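Local coordinates for protein cytochrome c552 (Thermochromatium tepidum, PDB 5ZE8) that carries five heme c groups and probably passes electrons at low potential in a thermophilic purple sulfur photosynthetic bacterium, at residues A[285-290]-A[427-432]; A[303-308]-A[381-386]. All blocks are in the same frame, centred on the assembly; numbering follows the deposited sequence. Where two conformers were deposited one is given.

Interaction 1: A[285-290]-A[427-432]; sequences IVFDLT and LIAVSE
Ile428 meets Ile285 through their CD1 methyls, 4.1 Å apart, with the two side chains crossing at about a right angle; branched, greasy residues suit this buried end, where Met312 touches both. At Ala429 the strands come into close packing: its CB lies 3.5 Å from Phe287 CB and sits obliquely against the ring, and a small methyl suits this close approach. Phe287 holds CG anti to its backbone N (chi1 -175°), which carries the ring past the backbone N of Val430 until its edge meets the Ser431 N in the ring plane, with CE2 3.9 Å from that nitrogen. Ser431, small and polar, fits between the backbones: Leu289 N gives its OG a weak, bent hydrogen bond of 3.3 Å, while Leu289 CB packs against the same side chain. A water 2.6 Å from Ser431 OG donates a hydrogen bond to Asp288 OD1 at 3.0 Å. The two strands run nearly parallel, 20° apart with axes 6.3 Å from each other, yet share no backbone-to-backbone hydrogen bond. Each belongs to a different antiparallel sheet, so this is side-chain packing between two sheets, with a classic beta bulge in 427-432, where Ile428 and Ala429 both face Leu402.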
loop_
_atom_site.group_PDB
_atom_site.type_symbol
_atom_site.label_atom_id
_atom_site.label_comp_id
_atom_site.label_asym_id
_atom_site.label_seq_id
_atom_site.Cartn_x
_atom_site.Cartn_y
_atom_site.Cartn_z
ATOM N N ILE A 285 14.580 0.477 -3.656
ATOM C CA ILE A 285 15.695 1.295 -3.221
ATOM C C ILE A 285 16.983 0.836 -3.956
ATOM O O ILE A 285 17.042 -0.311 -4.401
ATOM C CB ILE A 285 15.934 1.287 -1.682
ATOM C CG1 ILE A 285 16.604 0.010 -1.135
ATOM C CG2 ILE A 285 14.661 1.642 -0.992
ATOM C CD1 ILE A 285 15.862 -1.260 -1.377
ATOM N N VAL A 286 17.984 1.680 -3.979
ATOM C CA VAL A 286 19.356 1.321 -4.280
ATOM C C VAL A 286 20.183 1.393 -2.993
ATOM O O VAL A 286 20.225 2.467 -2.380
ATOM C CB VAL A 286 19.947 2.229 -5.348
ATOM C CG1 VAL A 286 21.289 1.628 -5.866
ATOM C CG2 VAL A 286 19.005 2.352 -6.508
ATOM N N PHE A 287 20.781 0.289 -2.624
ATOM C CA PHE A 287 21.524 0.167 -1.390
ATOM C C PHE A 287 22.974 -0.155 -1.651
ATOM O O PHE A 287 23.246 -1.085 -2.388
ATOM C CB PHE A 287 20.845 -0.923 -0.584
ATOM C CG PHE A 287 21.418 -1.108 0.813
ATOM C CD1 PHE A 287 21.135 -0.234 1.802
ATOM C CD2 PHE A 287 22.220 -2.196 1.067
ATOM C CE1 PHE A 287 21.649 -0.476 3.105
ATOM C CE2 PHE A 287 22.720 -2.435 2.332
ATOM C CZ PHE A 287 22.442 -1.569 3.341
ATOM N N ASP A 288 23.881 0.594 -1.083
ATOM C CA ASP A 288 25.327 0.291 -1.262
ATOM C C ASP A 288 26.137 0.672 -0.034
ATOM O O ASP A 288 25.767 1.546 0.716
ATOM C CB ASP A 288 25.851 1.023 -2.494
ATOM C CG ASP A 288 27.106 0.390 -3.086
ATOM O OD1 ASP A 288 27.388 -0.836 -2.885
ATOM O OD2 ASP A 288 27.750 1.194 -3.792
ATOM N N LEU A 289 27.226 -0.086 0.175
ATOM C CA LEU A 289 28.136 0.090 1.309
ATOM C C LEU A 289 29.533 0.288 0.731
ATOM O O LEU A 289 29.905 -0.471 -0.151
ATOM C CB LEU A 289 28.185 -1.169 2.124
ATOM C CG LEU A 289 29.300 -1.340 3.167
ATOM C CD1 LEU A 289 29.054 -0.282 4.225
ATOM C CD2 LEU A 289 29.149 -2.689 3.775
ATOM N N THR A 290 30.145 1.377 1.144
ATOM C CA THR A 290 31.552 1.731 0.820
ATOM C C THR A 290 32.359 1.787 2.095
ATOM O O THR A 290 31.842 2.135 3.129
ATOM C CB THR A 290 31.709 3.071 0.043
ATOM O OG1 THR A 290 31.165 4.234 0.736
ATOM C CG2 THR A 290 31.132 2.905 -1.219
ATOM N N LEU A 427 14.215 -9.104 4.590
ATOM C CA LEU A 427 15.518 -8.619 4.094
ATOM C C LEU A 427 15.357 -8.119 2.686
ATOM O O LEU A 427 15.069 -8.907 1.743
ATOM C CB LEU A 427 16.595 -9.768 4.148
ATOM C CG LEU A 427 17.984 -9.382 3.654
ATOM C CD1 LEU A 427 18.567 -8.291 4.540
ATOM C CD2 LEU A 427 18.928 -10.609 3.689
ATOM N N ILE A 428 15.528 -6.834 2.482
ATOM C CA ILE A 428 15.301 -6.216 1.184
ATOM C C ILE A 428 16.557 -5.703 0.453
ATOM O O ILE A 428 16.465 -5.287 -0.680
ATOM C CB ILE A 428 14.183 -5.113 1.220
ATOM C CG1 ILE A 428 14.562 -3.872 2.076
ATOM C CG2 ILE A 428 12.890 -5.735 1.726
ATOM C CD1 ILE A 428 13.727 -2.578 1.812
ATOM N N ALA A 429 17.737 -5.679 1.126
ATOM C CA ALA A 429 18.976 -5.265 0.517
ATOM C C ALA A 429 20.108 -5.784 1.349
ATOM O O ALA A 429 20.030 -5.822 2.581
ATOM C CB ALA A 429 19.121 -3.771 0.389
ATOM N N VAL A 430 21.212 -6.132 0.643
ATOM C CA VAL A 430 22.420 -6.624 1.342
ATOM C C VAL A 430 23.602 -6.065 0.593
ATOM O O VAL A 430 23.609 -6.075 -0.629
ATOM C CB VAL A 430 22.519 -8.141 1.349
ATOM C CG1 VAL A 430 23.820 -8.589 2.075
ATOM C CG2 VAL A 430 21.405 -8.791 2.116
ATOM N N SER A 431 24.652 -5.640 1.301
ATOM C CA SER A 431 25.914 -5.246 0.690
ATOM C C SER A 431 27.028 -5.730 1.594
ATOM O O SER A 431 26.978 -5.479 2.795
ATOM C CB SER A 431 25.988 -3.785 0.471
ATOM O OG SER A 431 27.090 -3.389 -0.340
ATOM N N GLU A 432 28.031 -6.378 0.986
ATOM C CA GLU A 432 29.221 -6.920 1.719
ATOM C C GLU A 432 30.471 -6.280 1.184
ATOM O O GLU A 432 30.600 -6.122 -0.050
ATOM C CB GLU A 432 29.373 -8.418 1.523
ATOM C CG GLU A 432 28.432 -9.266 2.421
ATOM C CD GLU A 432 28.733 -10.744 2.368
ATOM O OE1 GLU A 432 29.293 -11.190 1.305
ATOM O OE2 GLU A 432 28.351 -11.483 3.304
HETATM O O HOH W 1 26.645 -3.746 -2.904
#

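Interaction 2: A[303-308]-A[381-386]; sequences WIRNLQ and HETREL. With HEC (heme c), chain F.
Glu385 lays its aliphatic stem over the Trp303 indole, with CG 3.8 Å from the centroid of the six-membered ring in a CH-pi contact over the face. The two side chains run side by side, ring and carboxylate planes 30° apart, and OE1 comes 3.4 Å from Trp303 CZ3. The tryptophan is turned there by a first torsion of -50°, CG beside its own backbone N and anti to the carbonyl carbon, while its NE1 is hydrogen-bonded to Thr290 OG1. With an alanine here, Glu385 would probably lose the surface that supports its stem, and the Thr290 hydroxyl its indole partner. On the same face, Thr383 OG1 lies 3.4 Å from Arg305 CB, where the extended arginine chain passes obliquely across it.

Beneath these side chains the strands form a regular antiparallel pair: Ile304 and Arg384 are hydrogen-bonded in both directions, flanked by the non-hydrogen-bonded pairs Trp303–Glu385 and Arg305–Thr383. On the other face, buried Ile304 packs against Leu378 and Phe352. Arg384, bent at chi2 and chi3, grips Glu382 side-on in a salt bridge of two hydrogen bonds, NE to OE2 at 2.9 Å from above the carboxylate plane and NH2 to OE1 on its syn side. Its NH1 goes to the Thr376 carbonyl, so the arginine ties its own strand to the preceding loop.

Beyond Asn306 N, which bonds to Glu382 O at 2.8 Å, the first strand leaves the sheet in an Asx turn. Asn306 OD1 accepts from Gln308 N lying above its carbonyl plane, and ND2 binds the carbonyls of Gln379 and His310. His381 N closes onto Gln308 O at 2.9 Å, while Gln308 CG rests 3.8 Å from heme atom C2D and its NE2 binds Ser284 O.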
loop_
_atom_site.group_PDB
_atom_site.type_symbol
_atom_site.label_atom_id
_atom_site.label_comp_id
_atom_site.label_asym_id
_atom_site.label_seq_id
_atom_site.Cartn_x
_atom_site.Cartn_y
_atom_site.Cartn_z
ATOM N N TRP A 303 24.811 4.045 1.716
ATOM C CA TRP A 303 24.003 4.898 0.834
ATOM C C TRP A 303 22.692 4.205 0.503
ATOM O O TRP A 303 22.688 3.009 0.056
ATOM C CB TRP A 303 24.796 5.200 -0.449
ATOM C CG TRP A 303 26.220 5.695 -0.182
ATOM C CD1 TRP A 303 27.355 4.918 0.039
ATOM C CD2 TRP A 303 26.648 7.050 -0.087
ATOM N NE1 TRP A 303 28.460 5.727 0.265
ATOM C CE2 TRP A 303 28.058 7.037 0.194
ATOM C CE3 TRP A 303 25.989 8.283 -0.202
ATOM C CZ2 TRP A 303 28.798 8.212 0.347
ATOM C CZ3 TRP A 303 26.745 9.454 -0.040
ATOM C CH2 TRP A 303 28.135 9.396 0.233
ATOM N N ILE A 304 21.608 4.923 0.739
ATOM C CA ILE A 304 20.269 4.319 0.458
ATOM C C ILE A 304 19.508 5.353 -0.394
ATOM O O ILE A 304 19.116 6.380 0.137
ATOM C CB ILE A 304 19.482 3.997 1.731
ATOM C CG1 ILE A 304 20.390 3.277 2.742
ATOM C CG2 ILE A 304 18.304 3.122 1.339
ATOM C CD1 ILE A 304 19.691 2.918 4.026
ATOM N N ARG A 305 19.285 5.038 -1.668
ATOM C CA ARG A 305 18.469 5.911 -2.529
ATOM C C ARG A 305 17.045 5.345 -2.667
ATOM O O ARG A 305 16.847 4.179 -3.063
ATOM C CB ARG A 305 19.071 5.987 -3.912
ATOM C CG ARG A 305 18.163 6.676 -4.948
ATOM C CD ARG A 305 18.900 6.896 -6.310
ATOM N NE ARG A 305 17.999 7.452 -7.313
ATOM C CZ ARG A 305 18.107 7.315 -8.648
ATOM N NH1 ARG A 305 19.178 6.744 -9.196
ATOM N NH2 ARG A 305 17.133 7.761 -9.431
ATOM N N ASN A 306 16.070 6.176 -2.296
ATOM C CA ASN A 306 14.653 5.874 -2.525
ATOM C C ASN A 306 14.367 6.157 -4.005
ATOM O O ASN A 306 14.470 7.294 -4.462
ATOM C CB ASN A 306 13.825 6.785 -1.652
ATOM C CG ASN A 306 12.352 6.588 -1.813
ATOM O OD1 ASN A 306 11.940 5.637 -2.441
ATOM N ND2 ASN A 306 11.552 7.532 -1.305
ATOM N N LEU A 307 13.960 5.123 -4.697
ATOM C CA LEU A 307 13.584 5.221 -6.123
ATOM C C LEU A 307 12.147 5.710 -6.311
ATOM O O LEU A 307 11.693 5.830 -7.501
ATOM C CB LEU A 307 13.735 3.858 -6.806
ATOM C CG LEU A 307 15.216 3.476 -6.981
ATOM C CD1 LEU A 307 15.332 1.990 -7.312
ATOM C CD2 LEU A 307 15.993 4.432 -7.909
ATOM N N GLN A 308 11.378 5.955 -5.240
ATOM C CA GLN A 308 9.947 6.231 -5.324
ATOM C C GLN A 308 9.680 7.723 -5.239
ATOM O O GLN A 308 10.459 8.479 -4.595
ATOM C CB GLN A 308 9.268 5.511 -4.141
ATOM C CG GLN A 308 9.584 4.011 -4.097
ATOM C CD GLN A 308 9.510 3.458 -2.682
ATOM O OE1 GLN A 308 8.564 3.778 -1.897
ATOM N NE2 GLN A 308 10.470 2.646 -2.346
ATOM N N HIS A 381 12.297 10.441 -3.381
ATOM C CA HIS A 381 13.547 10.434 -4.107
ATOM C C HIS A 381 14.809 10.811 -3.326
ATOM O O HIS A 381 15.810 11.242 -3.893
ATOM C CB HIS A 381 13.418 11.254 -5.415
ATOM C CG HIS A 381 13.254 12.718 -5.225
ATOM N ND1 HIS A 381 12.028 13.346 -5.315
ATOM C CD2 HIS A 381 14.145 13.686 -4.906
ATOM C CE1 HIS A 381 12.169 14.636 -5.046
ATOM N NE2 HIS A 381 13.448 14.876 -4.824
ATOM N N GLU A 382 14.795 10.575 -1.980
ATOM C CA GLU A 382 15.894 10.950 -1.163
ATOM C C GLU A 382 17.015 9.910 -1.269
ATOM O O GLU A 382 16.746 8.704 -1.317
ATOM C CB GLU A 382 15.478 11.005 0.306
ATOM C CG GLU A 382 16.616 11.409 1.243
ATOM C CD GLU A 382 16.284 11.359 2.735
ATOM O OE1 GLU A 382 15.144 11.001 3.180
ATOM O OE2 GLU A 382 17.242 11.738 3.487
ATOM N N THR A 383 18.290 10.394 -1.275
ATOM C CA THR A 383 19.434 9.546 -1.066
ATOM C C THR A 383 19.991 9.929 0.323
ATOM O O THR A 383 20.377 11.090 0.545
ATOM C CB THR A 383 20.507 9.640 -2.166
ATOM O OG1 THR A 383 19.953 9.283 -3.426
ATOM C CG2 THR A 383 21.713 8.797 -1.708
ATOM N N ARG A 384 19.931 8.981 1.264
ATOM C CA ARG A 384 20.437 9.149 2.635
ATOM C C ARG A 384 21.771 8.433 2.781
ATOM O O ARG A 384 21.930 7.296 2.355
ATOM C CB ARG A 384 19.434 8.529 3.604
ATOM C CG ARG A 384 19.707 8.590 5.112
ATOM C CD ARG A 384 19.076 9.664 5.868
ATOM N NE ARG A 384 17.660 9.864 5.603
ATOM C CZ ARG A 384 16.628 9.438 6.332
ATOM N NH1 ARG A 384 16.759 8.732 7.487
ATOM N NH2 ARG A 384 15.410 9.755 5.860
ATOM N N GLU A 385 22.732 9.151 3.332
ATOM C CA GLU A 385 24.056 8.693 3.641
ATOM C C GLU A 385 24.160 8.535 5.148
ATOM O O GLU A 385 23.841 9.441 5.893
ATOM C CB GLU A 385 25.069 9.764 3.202
ATOM C CG GLU A 385 26.536 9.547 3.519
ATOM C CD GLU A 385 27.366 10.845 3.214
ATOM O OE1 GLU A 385 26.872 11.739 2.476
ATOM O OE2 GLU A 385 28.527 10.965 3.690
ATOM N N LEU A 386 24.570 7.357 5.605
ATOM C CA LEU A 386 24.880 7.158 7.016
ATOM C C LEU A 386 26.312 6.703 7.169
ATOM O O LEU A 386 26.711 5.705 6.558
ATOM C CB LEU A 386 23.948 6.124 7.662
ATOM C CG LEU A 386 22.445 6.421 7.675
ATOM C CD1 LEU A 386 21.725 5.347 8.478
ATOM C CD2 LEU A 386 22.119 7.801 8.237
HETATM FE FE HEC F . 4.139 3.472 -5.104
HETATM C CHA HEC F . 5.046 1.104 -2.928
HETATM C CHB HEC F . 1.050 3.719 -3.656
HETATM C CHC HEC F . 3.314 6.051 -7.218
HETATM C CHD HEC F . 7.006 2.909 -6.895
HETATM N NA HEC F . 3.202 2.616 -3.579
HETATM C C1A HEC F . 3.798 1.660 -2.731
HETATM C C2A HEC F . 2.863 1.262 -1.717
HETATM C C3A HEC F . 1.738 2.002 -1.972
HETATM C C4A HEC F . 1.941 2.834 -3.102
HETATM C CMA HEC F . 0.432 2.021 -1.172
HETATM C CAA HEC F . 3.130 0.284 -0.548
HETATM C CBA HEC F . 3.820 0.983 0.619
HETATM C CGA HEC F . 4.106 0.107 1.812
HETATM O O1A HEC F . 3.207 -0.156 2.646
HETATM O O2A HEC F . 5.281 -0.362 1.923
HETATM N NB HEC F . 2.514 4.663 -5.413
HETATM C C1B HEC F . 1.339 4.530 -4.725
HETATM C C2B HEC F . 0.402 5.490 -5.193
HETATM C C3B HEC F . 1.000 6.221 -6.217
HETATM C C4B HEC F . 2.365 5.657 -6.306
HETATM C CMB HEC F . -1.014 5.743 -4.658
HETATM C CAB HEC F . 0.568 7.405 -6.982
HETATM C CBB HEC F . 0.181 8.506 -6.204
HETATM N NC HEC F . 4.998 4.321 -6.736
HETATM C C1C HEC F . 4.494 5.386 -7.416
HETATM C C2C HEC F . 5.321 5.578 -8.570
HETATM C C3C HEC F . 6.358 4.685 -8.543
HETATM C C4C HEC F . 6.166 3.914 -7.331
HETATM C CMC HEC F . 5.036 6.582 -9.685
HETATM C CAC HEC F . 7.538 4.453 -9.475
HETATM C CBC HEC F . 8.344 5.569 -9.782
HETATM N ND HEC F . 5.690 2.322 -4.893
HETATM C C1D HEC F . 6.762 2.135 -5.759
HETATM C C2D HEC F . 7.639 1.029 -5.315
HETATM C C3D HEC F . 7.135 0.518 -4.176
HETATM C C4D HEC F . 5.916 1.357 -3.975
HETATM C CMD HEC F . 8.886 0.615 -6.002
HETATM C CAD HEC F . 7.616 -0.619 -3.325
HETATM C CBD HEC F . 7.932 -0.172 -1.917
HETATM C CGD HEC F . 6.979 -0.635 -0.827
HETATM O O1D HEC F . 6.185 -1.552 -1.021
HETATM O O2D HEC F . 7.085 -0.043 0.237
#

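How the interactions relate
Segment 285-290 of interaction 1 and both segments of interaction 2 lie in one three-stranded antiparallel sheet, in which strand 285-294 leads directly into strand 297-306; the centres of the two interactions lie 11 Å apart. Backbone contacts that are probably hydrogen bonds join them, Val286 O to Arg305 N at 2.8 Å and Asp288 O to Trp303 N at 2.9 Å. Phe287 CD1 packs 3.7 Å from Ile304 CG1, so the core against which 427-432 rests continues under 303-308. Interaction 1 therefore joins this sheet to the other one, whereas interaction 2 extends it by a strand. Interaction 2 touches heme through Gln308, a heme-pocket residue; in interaction 1 the Ile285 side chain stays about 7 Å from a heme c.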